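PDB 2HC9: leucine aminopeptidase 1 from Caenorhabditis elegans, which removes N-terminal amino acids, preferably leucine, from peptides as a two-zinc aminopeptidase of the M17 family and probably serves in digestion. Local coordinates for residues D119-V124 with V161-L166; T156-V161 with S485-K490; T2-R7 with V146-V151; Y286-K291 with L475-L480. The protein carries 1 engineered substitution. One frame throughout, in Å; residues are numbered along the deposited sequence. Where two conformers were deposited one is given.

Contact 1 (D119-V124 with V161-L166)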
# COMPACT_ATOMS: atom_id res chain seq x y z
N ASP A 119 -23.23 -21.10 -36.69
CA ASP A 119 -21.99 -21.20 -35.91
C ASP A 119 -20.73 -20.92 -36.72
O ASP A 119 -19.68 -20.68 -36.13
CB ASP A 119 -21.83 -22.58 -35.30
CG ASP A 119 -22.81 -22.83 -34.13
OD1 ASP A 119 -23.47 -21.87 -33.68
OD2 ASP A 119 -22.92 -23.99 -33.70
N VAL A 120 -20.82 -21.01 -38.05
CA VAL A 120 -19.61 -21.05 -38.87
C VAL A 120 -18.70 -19.84 -38.64
O VAL A 120 -17.49 -20.00 -38.44
CB VAL A 120 -19.93 -21.18 -40.38
CG1 VAL A 120 -18.64 -20.99 -41.21
CG2 VAL A 120 -20.58 -22.55 -40.65
N LEU A 121 -19.26 -18.63 -38.68
CA LEU A 121 -18.42 -17.44 -38.63
C LEU A 121 -17.61 -17.36 -37.31
O LEU A 121 -16.41 -17.12 -37.32
CB LEU A 121 -19.27 -16.18 -38.82
CG LEU A 121 -18.53 -14.85 -38.93
CD1 LEU A 121 -19.35 -13.92 -39.81
CD2 LEU A 121 -18.25 -14.19 -37.54
N SER A 122 -18.30 -17.53 -36.18
CA SER A 122 -17.63 -17.45 -34.87
C SER A 122 -16.60 -18.56 -34.71
O SER A 122 -15.53 -18.35 -34.11
CB SER A 122 -18.66 -17.53 -33.74
OG SER A 122 -19.31 -18.78 -33.78
N HIS A 123 -16.92 -19.76 -35.24
CA HIS A 123 -16.02 -20.90 -35.10
C HIS A 123 -14.76 -20.69 -35.93
O HIS A 123 -13.64 -20.94 -35.46
CB HIS A 123 -16.73 -22.19 -35.53
CG HIS A 123 -17.72 -22.68 -34.51
ND1 HIS A 123 -18.14 -24.00 -34.45
CD2 HIS A 123 -18.32 -22.05 -33.47
CE1 HIS A 123 -19.01 -24.14 -33.45
NE2 HIS A 123 -19.13 -22.97 -32.84
N VAL A 124 -14.94 -20.25 -37.18
CA VAL A 124 -13.78 -19.92 -38.02
C VAL A 124 -12.89 -18.85 -37.34
O VAL A 124 -11.68 -19.01 -37.25
CB VAL A 124 -14.23 -19.48 -39.43
CG1 VAL A 124 -13.04 -18.86 -40.22
CG2 VAL A 124 -14.82 -20.67 -40.18
N VAL A 161 -14.67 -16.95 -49.18
CA VAL A 161 -13.78 -15.80 -49.42
C VAL A 161 -13.88 -14.83 -48.24
O VAL A 161 -12.86 -14.38 -47.69
CB VAL A 161 -14.12 -15.02 -50.74
CG1 VAL A 161 -13.14 -13.88 -50.95
CG2 VAL A 161 -14.03 -15.96 -51.95
N PHE A 162 -15.11 -14.50 -47.87
CA PHE A 162 -15.29 -13.58 -46.74
C PHE A 162 -14.64 -14.14 -45.46
O PHE A 162 -14.00 -13.39 -44.74
CB PHE A 162 -16.78 -13.25 -46.48
CG PHE A 162 -16.98 -12.63 -45.13
CD1 PHE A 162 -16.57 -11.31 -44.90
CD2 PHE A 162 -17.41 -13.40 -44.06
CE1 PHE A 162 -16.67 -10.75 -43.60
CE2 PHE A 162 -17.50 -12.85 -42.78
CZ PHE A 162 -17.12 -11.55 -42.56
N LEU A 163 -14.83 -15.42 -45.18
CA LEU A 163 -14.29 -16.02 -43.95
C LEU A 163 -12.75 -16.03 -43.96
O LEU A 163 -12.11 -15.88 -42.93
CB LEU A 163 -14.85 -17.45 -43.77
CG LEU A 163 -16.35 -17.50 -43.44
CD1 LEU A 163 -16.89 -18.94 -43.63
CD2 LEU A 163 -16.64 -17.01 -42.01
N THR A 164 -12.16 -16.22 -45.14
CA THR A 164 -10.71 -16.08 -45.27
C THR A 164 -10.26 -14.64 -44.97
O THR A 164 -9.25 -14.42 -44.29
CB THR A 164 -10.28 -16.50 -46.70
OG1 THR A 164 -10.69 -17.86 -46.90
CG2 THR A 164 -8.77 -16.39 -46.89
N ASP A 165 -11.00 -13.67 -45.50
CA ASP A 165 -10.72 -12.26 -45.24
C ASP A 165 -10.95 -11.91 -43.77
O ASP A 165 -10.20 -11.12 -43.18
CB ASP A 165 -11.61 -11.38 -46.10
CG ASP A 165 -11.15 -11.32 -47.56
OD1 ASP A 165 -9.96 -11.57 -47.83
OD2 ASP A 165 -11.98 -11.00 -48.41
N LEU A 166 -12.00 -12.49 -43.19
CA LEU A 166 -12.24 -12.26 -41.76
C LEU A 166 -11.12 -12.85 -40.91
O LEU A 166 -10.62 -12.20 -39.98
CB LEU A 166 -13.59 -12.86 -41.34
CG LEU A 166 -13.88 -12.75 -39.83
CD1 LEU A 166 -14.00 -11.26 -39.43
CD2 LEU A 166 -15.15 -13.53 -39.50
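Leu121 reaches from helix 120-128 into an angle formed by Phe162, Leu163 and Leu166 of helix 157-178. At its root, the CA of Leu121 already touches Leu163 CD2 at 3.8 Å. From CB the chain turns to place CG anti to the backbone N (chi1 -174°), a torsion that carries the branch across to the second helix. There CG lies 3.7 Å from Leu166 CD2, and the two leucines cross at about a right angle. The tip then divides its contacts: CD2 stays on the same methyl of Leu166, whereas CD1 meets the rim of the Phe162 ring at CE2, 3.7 Å away and near the ring plane, an edge contact and not a stack. Leu163 closes the other flank, its CD1 lying 3.6 Å from Val120 CG1, while Val124 CG1 comes within 4.2 Å of Leu163 CB one turn on. The side chains that meet are all apolar, and all are buried. The helical segments run in roughly the same direction, 36° apart with axes 10.3 Å from each other. Both helices rest on strand 3-8, where Val6 touches Val124 and Leu163, and helix 473-480 covers Leu121, Phe162 and Leu166 from the catalytic domain.

Contact 2 (T156-V161 with S485-K490)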
# COMPACT_ATOMS: atom_id res chain seq x y z
N THR A 156 -21.64 -20.85 -49.11
CA THR A 156 -21.29 -20.59 -50.50
C THR A 156 -19.79 -20.35 -50.67
O THR A 156 -19.05 -20.13 -49.69
CB THR A 156 -22.05 -19.37 -51.07
OG1 THR A 156 -21.53 -18.15 -50.53
CG2 THR A 156 -23.55 -19.48 -50.79
N ASN A 157 -19.32 -20.38 -51.92
CA ASN A 157 -17.92 -20.04 -52.18
C ASN A 157 -17.59 -18.58 -51.83
O ASN A 157 -16.50 -18.30 -51.33
CB ASN A 157 -17.54 -20.36 -53.64
CG ASN A 157 -17.45 -21.87 -53.91
OD1 ASN A 157 -17.55 -22.70 -53.00
ND2 ASN A 157 -17.24 -22.23 -55.17
N GLU A 158 -18.53 -17.66 -52.05
CA GLU A 158 -18.36 -16.28 -51.63
C GLU A 158 -18.22 -16.17 -50.11
O GLU A 158 -17.40 -15.40 -49.61
CB GLU A 158 -19.52 -15.41 -52.13
CG GLU A 158 -19.41 -13.95 -51.66
CD GLU A 158 -20.42 -13.01 -52.30
OE1 GLU A 158 -21.47 -13.47 -52.82
OE2 GLU A 158 -20.16 -11.78 -52.26
N ASP A 159 -19.02 -16.94 -49.38
CA ASP A 159 -18.86 -17.01 -47.91
C ASP A 159 -17.43 -17.39 -47.51
O ASP A 159 -16.89 -16.82 -46.56
CB ASP A 159 -19.83 -17.99 -47.28
CG ASP A 159 -21.27 -17.55 -47.35
OD1 ASP A 159 -21.56 -16.32 -47.36
OD2 ASP A 159 -22.12 -18.46 -47.39
N ALA A 160 -16.84 -18.35 -48.23
CA ALA A 160 -15.52 -18.84 -47.88
C ALA A 160 -14.46 -17.76 -48.13
O ALA A 160 -13.50 -17.63 -47.36
CB ALA A 160 -15.18 -20.14 -48.61
N VAL A 161 -14.67 -16.95 -49.18
CA VAL A 161 -13.78 -15.80 -49.42
C VAL A 161 -13.88 -14.83 -48.24
O VAL A 161 -12.86 -14.38 -47.69
CB VAL A 161 -14.12 -15.02 -50.74
CG1 VAL A 161 -13.14 -13.88 -50.95
CG2 VAL A 161 -14.03 -15.96 -51.95
N SER A 485 -22.06 -7.85 -49.81
CA SER A 485 -22.55 -8.85 -50.73
C SER A 485 -22.47 -10.26 -50.19
O SER A 485 -22.73 -11.20 -50.93
CB SER A 485 -21.76 -8.79 -52.05
OG SER A 485 -20.37 -9.00 -51.82
N VAL A 486 -22.10 -10.44 -48.91
CA VAL A 486 -21.79 -11.79 -48.42
C VAL A 486 -23.05 -12.54 -48.03
O VAL A 486 -23.75 -12.11 -47.12
CB VAL A 486 -20.80 -11.75 -47.22
CG1 VAL A 486 -20.37 -13.17 -46.86
CG2 VAL A 486 -19.56 -10.91 -47.57
N PRO A 487 -23.34 -13.68 -48.68
CA PRO A 487 -24.61 -14.38 -48.39
C PRO A 487 -24.84 -14.68 -46.92
O PRO A 487 -25.92 -14.39 -46.40
CB PRO A 487 -24.48 -15.68 -49.21
CG PRO A 487 -23.64 -15.28 -50.38
CD PRO A 487 -22.59 -14.33 -49.78
N MET A 488 -23.84 -15.22 -46.22
CA MET A 488 -24.00 -15.57 -44.80
C MET A 488 -24.16 -14.36 -43.87
O MET A 488 -24.51 -14.54 -42.70
CB MET A 488 -22.86 -16.45 -44.29
CG MET A 488 -21.53 -15.70 -44.01
SD MET A 488 -20.11 -16.77 -43.68
CE MET A 488 -20.75 -17.78 -42.32
N LEU A 489 -23.87 -13.16 -44.37
CA LEU A 489 -24.05 -11.94 -43.56
C LEU A 489 -25.37 -11.24 -43.85
O LEU A 489 -25.73 -10.26 -43.20
CB LEU A 489 -22.91 -10.94 -43.82
CG LEU A 489 -21.51 -11.47 -43.49
CD1 LEU A 489 -20.47 -10.38 -43.74
CD2 LEU A 489 -21.43 -11.96 -42.04
N LYS A 490 -26.08 -11.71 -44.87
CA LYS A 490 -27.17 -10.92 -45.42
C LYS A 490 -28.47 -11.38 -44.79
O LYS A 490 -29.55 -10.93 -45.18
CB LYS A 490 -27.20 -10.98 -46.94
CG LYS A 490 -26.18 -10.02 -47.60
CD LYS A 490 -26.42 -9.90 -49.10
CE LYS A 490 -27.48 -8.86 -49.41
NZ LYS A 490 -27.52 -8.54 -50.87
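Asp159 and Met488 make the close part of this contact: the backbone N of Met488 donates to Asp159 OD1 at 2.8 Å, reaching it on the syn side but 26° out of the carboxylate plane. Carbon packs close to the same oxygen, Pro487 CD at 3.3 Å and Val486 CG1 at 3.4 Å. Met488 SD settles 3.8 Å from Asp159 CB. The other carboxylate oxygen, OD2, accepts from Thr156 N at 3.0 Å, so one side chain serves both its own helix start and the chain terminus. Replacing Asp159 by an alanine removes both carboxylate oxygens, and would probably leave the N-H groups of Met488 and Thr156 without their acceptor and undo half of the helix cap.

Toward the partly exposed rim the contact rests on one long side chain and a hydroxyl. Glu158 extends, CG anti to the backbone N (chi1 178°), and passes slantwise over Pro487, its CG 3.7 Å from Pro487 CD. At the far end Ser485 OG donates to Glu158 OE2 at 2.8 Å, nearly in line with the C-O bond. Pro487 CG also leans on Thr156 OG1.

That hydroxyl accepts in turn from Asp159 N, 3.0 Å away. With the reciprocal bond from Thr156 N, it completes a capping box at the start of helix 157-178, onto which the 3-10 turn 487-489 of the C-terminal tail is docked.

Contact 3 (T2-R7 with V146-V151)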
# COMPACT_ATOMS: atom_id res chain seq x y z
N THR A 2 2.54 -17.71 -41.78
CA THR A 2 1.50 -18.79 -41.86
C THR A 2 0.30 -18.25 -42.61
O THR A 2 -0.17 -17.13 -42.34
CB THR A 2 1.14 -19.27 -40.42
OG1 THR A 2 2.22 -20.05 -39.91
CG2 THR A 2 -0.18 -20.11 -40.37
N GLN A 3 -0.21 -19.03 -43.55
CA GLN A 3 -1.37 -18.62 -44.33
C GLN A 3 -2.59 -19.43 -43.94
O GLN A 3 -2.51 -20.65 -43.73
CB GLN A 3 -1.10 -18.80 -45.82
CG GLN A 3 0.14 -18.08 -46.31
CD GLN A 3 -0.05 -16.59 -46.36
OE1 GLN A 3 -0.97 -16.10 -47.01
NE2 GLN A 3 0.80 -15.85 -45.66
N VAL A 4 -3.73 -18.75 -43.86
CA VAL A 4 -4.99 -19.38 -43.46
C VAL A 4 -6.01 -19.24 -44.59
O VAL A 4 -6.32 -18.14 -45.02
CB VAL A 4 -5.54 -18.78 -42.14
CG1 VAL A 4 -6.93 -19.34 -41.83
CG2 VAL A 4 -4.61 -19.07 -40.99
N LEU A 5 -6.49 -20.37 -45.09
CA LEU A 5 -7.51 -20.36 -46.13
C LEU A 5 -8.71 -21.10 -45.59
O LEU A 5 -8.57 -22.17 -44.98
CB LEU A 5 -7.01 -21.12 -47.39
CG LEU A 5 -8.05 -21.21 -48.53
CD1 LEU A 5 -8.31 -19.81 -49.13
CD2 LEU A 5 -7.54 -22.17 -49.63
N VAL A 6 -9.89 -20.53 -45.79
CA VAL A 6 -11.13 -21.17 -45.40
C VAL A 6 -11.78 -21.70 -46.69
O VAL A 6 -11.92 -20.96 -47.68
CB VAL A 6 -12.09 -20.17 -44.70
CG1 VAL A 6 -13.39 -20.88 -44.29
CG2 VAL A 6 -11.41 -19.53 -43.48
N ARG A 7 -12.15 -22.98 -46.67
CA ARG A 7 -12.79 -23.60 -47.85
C ARG A 7 -14.15 -24.16 -47.52
O ARG A 7 -14.44 -24.59 -46.40
CB ARG A 7 -11.91 -24.73 -48.41
CG ARG A 7 -10.51 -24.26 -48.85
CD ARG A 7 -9.67 -25.36 -49.50
NE ARG A 7 -9.38 -26.48 -48.62
CZ ARG A 7 -8.42 -27.38 -48.86
NH1 ARG A 7 -7.68 -27.28 -49.96
NH2 ARG A 7 -8.23 -28.40 -48.04
N VAL A 146 -2.39 -23.41 -43.44
CA VAL A 146 -3.62 -23.79 -42.72
C VAL A 146 -4.82 -23.80 -43.67
O VAL A 146 -5.06 -22.83 -44.38
CB VAL A 146 -3.90 -22.87 -41.51
CG1 VAL A 146 -5.19 -23.26 -40.79
CG2 VAL A 146 -2.68 -22.85 -40.56
N ASN A 147 -5.54 -24.92 -43.69
CA ASN A 147 -6.83 -24.99 -44.38
C ASN A 147 -7.93 -25.28 -43.35
O ASN A 147 -7.90 -26.32 -42.69
CB ASN A 147 -6.83 -26.10 -45.43
CG ASN A 147 -6.02 -25.72 -46.66
OD1 ASN A 147 -6.45 -24.91 -47.49
ND2 ASN A 147 -4.83 -26.27 -46.76
N ILE A 148 -8.87 -24.35 -43.22
CA ILE A 148 -10.10 -24.59 -42.46
C ILE A 148 -11.21 -24.99 -43.42
O ILE A 148 -11.78 -24.16 -44.14
CB ILE A 148 -10.53 -23.32 -41.63
CG1 ILE A 148 -9.31 -22.79 -40.81
CG2 ILE A 148 -11.76 -23.65 -40.75
CD1 ILE A 148 -9.55 -21.46 -40.14
N ASP A 149 -11.50 -26.29 -43.42
CA ASP A 149 -12.54 -26.87 -44.27
C ASP A 149 -13.86 -26.98 -43.53
O ASP A 149 -14.02 -27.77 -42.59
CB ASP A 149 -12.09 -28.24 -44.80
CG ASP A 149 -10.95 -28.13 -45.82
OD1 ASP A 149 -10.55 -26.98 -46.17
OD2 ASP A 149 -10.47 -29.18 -46.27
N VAL A 150 -14.81 -26.17 -43.97
CA VAL A 150 -16.07 -26.08 -43.29
C VAL A 150 -17.01 -27.06 -43.97
O VAL A 150 -17.18 -27.02 -45.19
CB VAL A 150 -16.66 -24.66 -43.38
CG1 VAL A 150 -17.99 -24.61 -42.65
CG2 VAL A 150 -15.68 -23.61 -42.82
N VAL A 151 -17.61 -27.93 -43.16
CA VAL A 151 -18.62 -28.89 -43.62
C VAL A 151 -19.98 -28.33 -43.20
O VAL A 151 -20.40 -28.47 -42.03
CB VAL A 151 -18.41 -30.27 -42.99
CG1 VAL A 151 -19.47 -31.26 -43.51
CG2 VAL A 151 -17.00 -30.79 -43.30
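Val4 and Val146 lie side by side in the apolar centre, with Val4 CG2 3.9 Å from Val146 CB. Val4 CG1 also reaches Ile148 CD1, and Val6 CG1 continues the row to Val150 CG2. The main chains of the two parallel strands are joined by five hydrogen bonds, from Val146 N to Gln3 O through to Val150 N to Arg7 O.

On the opposite face the contact turns polar. Arg7, bent at chi3 (-62°), brings its guanidinium back over the neighbouring strand to form a side-on, two-pronged salt bridge with Asp149. Its NE donates to Asp149 OD1 at 2.8 Å almost in the guanidinium plane, and its NH2 donates to the syn lone pair of Asp149 OD2 at 3.0 Å. Asn147 stacks its amide over one guanidinium face, the planes 19° apart and OD1 3.4 Å from Arg7 CZ. A leucine in place of Arg7 would probably leave the Asp149 carboxylate without its charged mate on this strand pair and remove the flat partner of Asn147. Asp149 OD2 is held also by His110 and by the backbone N of Gln11.

Strand 3-8 is an edge of the six-stranded sheet within this chain; its neighbour 145-151 is joined to parallel strand 108-114 through helix 120-128, a beta-alpha-beta crossover consistent with a macro-like N-terminal domain. Helices 120-128 and 157-178 pack on the valine and isoleucine face.

Contact 4 (Y286-K291 with L475-L480)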
# COMPACT_ATOMS: atom_id res chain seq x y z
N TYR A 286 -13.07 -2.40 -40.86
CA TYR A 286 -13.26 -1.58 -42.05
C TYR A 286 -12.74 -2.34 -43.27
O TYR A 286 -13.41 -2.43 -44.29
CB TYR A 286 -12.51 -0.26 -41.87
CG TYR A 286 -12.53 0.69 -43.06
CD1 TYR A 286 -13.54 1.64 -43.18
CD2 TYR A 286 -11.52 0.64 -44.04
CE1 TYR A 286 -13.57 2.52 -44.23
CE2 TYR A 286 -11.53 1.55 -45.12
CZ TYR A 286 -12.56 2.49 -45.19
OH TYR A 286 -12.61 3.38 -46.23
N SER A 287 -11.53 -2.89 -43.14
CA SER A 287 -10.93 -3.67 -44.22
C SER A 287 -11.82 -4.84 -44.67
O SER A 287 -12.11 -4.99 -45.87
CB SER A 287 -9.56 -4.17 -43.80
OG SER A 287 -8.98 -5.01 -44.80
N ALA A 288 -12.28 -5.64 -43.73
CA ALA A 288 -13.13 -6.82 -44.08
C ALA A 288 -14.45 -6.39 -44.76
O ALA A 288 -14.88 -7.01 -45.74
CB ALA A 288 -13.41 -7.65 -42.83
N LEU A 289 -15.08 -5.33 -44.27
CA LEU A 289 -16.35 -4.86 -44.82
C LEU A 289 -16.16 -4.29 -46.23
O LEU A 289 -16.97 -4.55 -47.12
CB LEU A 289 -16.98 -3.79 -43.92
CG LEU A 289 -17.51 -4.34 -42.58
CD1 LEU A 289 -17.80 -3.19 -41.56
CD2 LEU A 289 -18.75 -5.22 -42.77
N VAL A 290 -15.13 -3.48 -46.41
CA VAL A 290 -14.94 -2.77 -47.69
C VAL A 290 -14.51 -3.76 -48.79
O VAL A 290 -14.78 -3.54 -49.98
CB VAL A 290 -13.97 -1.54 -47.54
CG1 VAL A 290 -13.61 -0.94 -48.93
CG2 VAL A 290 -14.67 -0.45 -46.70
N LYS A 291 -13.91 -4.88 -48.39
CA LYS A 291 -13.54 -5.92 -49.35
C LYS A 291 -14.76 -6.61 -49.94
O LYS A 291 -14.65 -7.34 -50.94
CB LYS A 291 -12.62 -6.96 -48.70
CG LYS A 291 -11.20 -6.45 -48.47
CD LYS A 291 -10.43 -7.46 -47.64
CE LYS A 291 -8.96 -7.07 -47.52
NZ LYS A 291 -8.28 -7.20 -48.83
N LEU A 475 -17.30 -9.01 -34.80
CA LEU A 475 -18.46 -8.23 -34.32
C LEU A 475 -19.03 -7.32 -35.40
O LEU A 475 -20.23 -7.34 -35.67
CB LEU A 475 -18.04 -7.35 -33.13
CG LEU A 475 -19.20 -6.51 -32.56
CD1 LEU A 475 -20.38 -7.42 -32.06
CD2 LEU A 475 -18.66 -5.66 -31.40
N PHE A 476 -18.18 -6.50 -36.01
CA PHE A 476 -18.70 -5.54 -36.98
C PHE A 476 -19.07 -6.15 -38.32
O PHE A 476 -19.91 -5.62 -39.03
CB PHE A 476 -17.79 -4.33 -37.14
CG PHE A 476 -17.89 -3.38 -35.99
CD1 PHE A 476 -18.97 -2.51 -35.90
CD2 PHE A 476 -16.98 -3.43 -34.94
CE1 PHE A 476 -19.13 -1.65 -34.79
CE2 PHE A 476 -17.11 -2.57 -33.84
CZ PHE A 476 -18.19 -1.69 -33.76
N SER A 477 -18.45 -7.27 -38.65
CA SER A 477 -18.88 -8.02 -39.84
C SER A 477 -20.30 -8.50 -39.69
O SER A 477 -21.08 -8.40 -40.62
CB SER A 477 -17.95 -9.21 -40.08
OG SER A 477 -16.72 -8.70 -40.53
N THR A 478 -20.64 -9.02 -38.51
CA THR A 478 -22.02 -9.50 -38.27
C THR A 478 -22.96 -8.33 -38.08
O THR A 478 -24.09 -8.37 -38.57
CB THR A 478 -22.22 -10.53 -37.09
OG1 THR A 478 -21.78 -9.97 -35.83
CG2 THR A 478 -21.51 -11.86 -37.37
N LEU A 479 -22.52 -7.29 -37.39
CA LEU A 479 -23.40 -6.12 -37.16
C LEU A 479 -23.76 -5.37 -38.46
O LEU A 479 -24.94 -5.01 -38.68
CB LEU A 479 -22.76 -5.14 -36.16
CG LEU A 479 -23.60 -3.89 -35.81
CD1 LEU A 479 -24.87 -4.32 -35.08
CD2 LEU A 479 -22.77 -2.97 -34.92
N LEU A 480 -22.76 -5.15 -39.31
CA LEU A 480 -22.92 -4.32 -40.50
C LEU A 480 -22.88 -5.13 -41.80
O LEU A 480 -22.93 -4.57 -42.89
CB LEU A 480 -21.85 -3.22 -40.54
CG LEU A 480 -21.74 -2.32 -39.29
CD1 LEU A 480 -20.57 -1.35 -39.45
CD2 LEU A 480 -23.06 -1.52 -39.15
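Leu289 carries most of this buried contact, pushing its two methyls against the backbone and one side chain of helix 473-480. Its CD2 comes to 3.9 Å from the carbonyl O of Phe476 and 4.1 Å from Ser477 CA, and its CD1 meets Leu480 CD1 at 3.9 Å. With Leu289 CG beside its backbone N (chi1 -71°), both branches are directed at the facing helix, and the leucine side chains cross at about a right angle. Ala288 adds a lighter touch, its CB 4.2 Å from Ser477 OG. The segments are inclined at 40°, with axes 9.5 Å apart at closest approach.

A second shell lies behind these groups. Ser477 OG is hydrogen-bonded to the carbonyl of Pro473 in the preceding turn of its own helix, so the hydroxyl is satisfied although it faces an alanine methyl. Phe476 turns the end of its side chain away from helix 277-290 and packs edge-to-face with Phe358, while Leu289 also leans on Phe294 and Leu298.

Helix 277-290 lies against strand 297-307 of the catalytic-domain sheet through Tyr286, Leu289 and Val290. Helix 157-178 touches both partners, at Ala288 and Ser477, and helix 383-396 packs against Leu475, Thr478 and Leu479.

Contacts 1, 2 and 3 gather around helix 157-178 and the edge of the N-terminal sheet: contact 1 has its centre about 9 Å from that of contact 2 and about 10 Å from that of contact 3. Contacts 1 and 2 both use that helix and share Val161, and contact 3 supplies the strands beneath it. Contact 4 belongs to the catalytic domain, its centre about 12 Å from that of contact 1, which it touches where Phe162 CZ lies 3.5 Å from Ser477 CB. Along the chain the segments of contact 1 alternate with those of contacts 2 and 3, and contact 4 is nested within the loop closed by contact 2, so the C-terminal tail packs back on helix 157-178, with contacts 1 to 3 away from the two-zinc site.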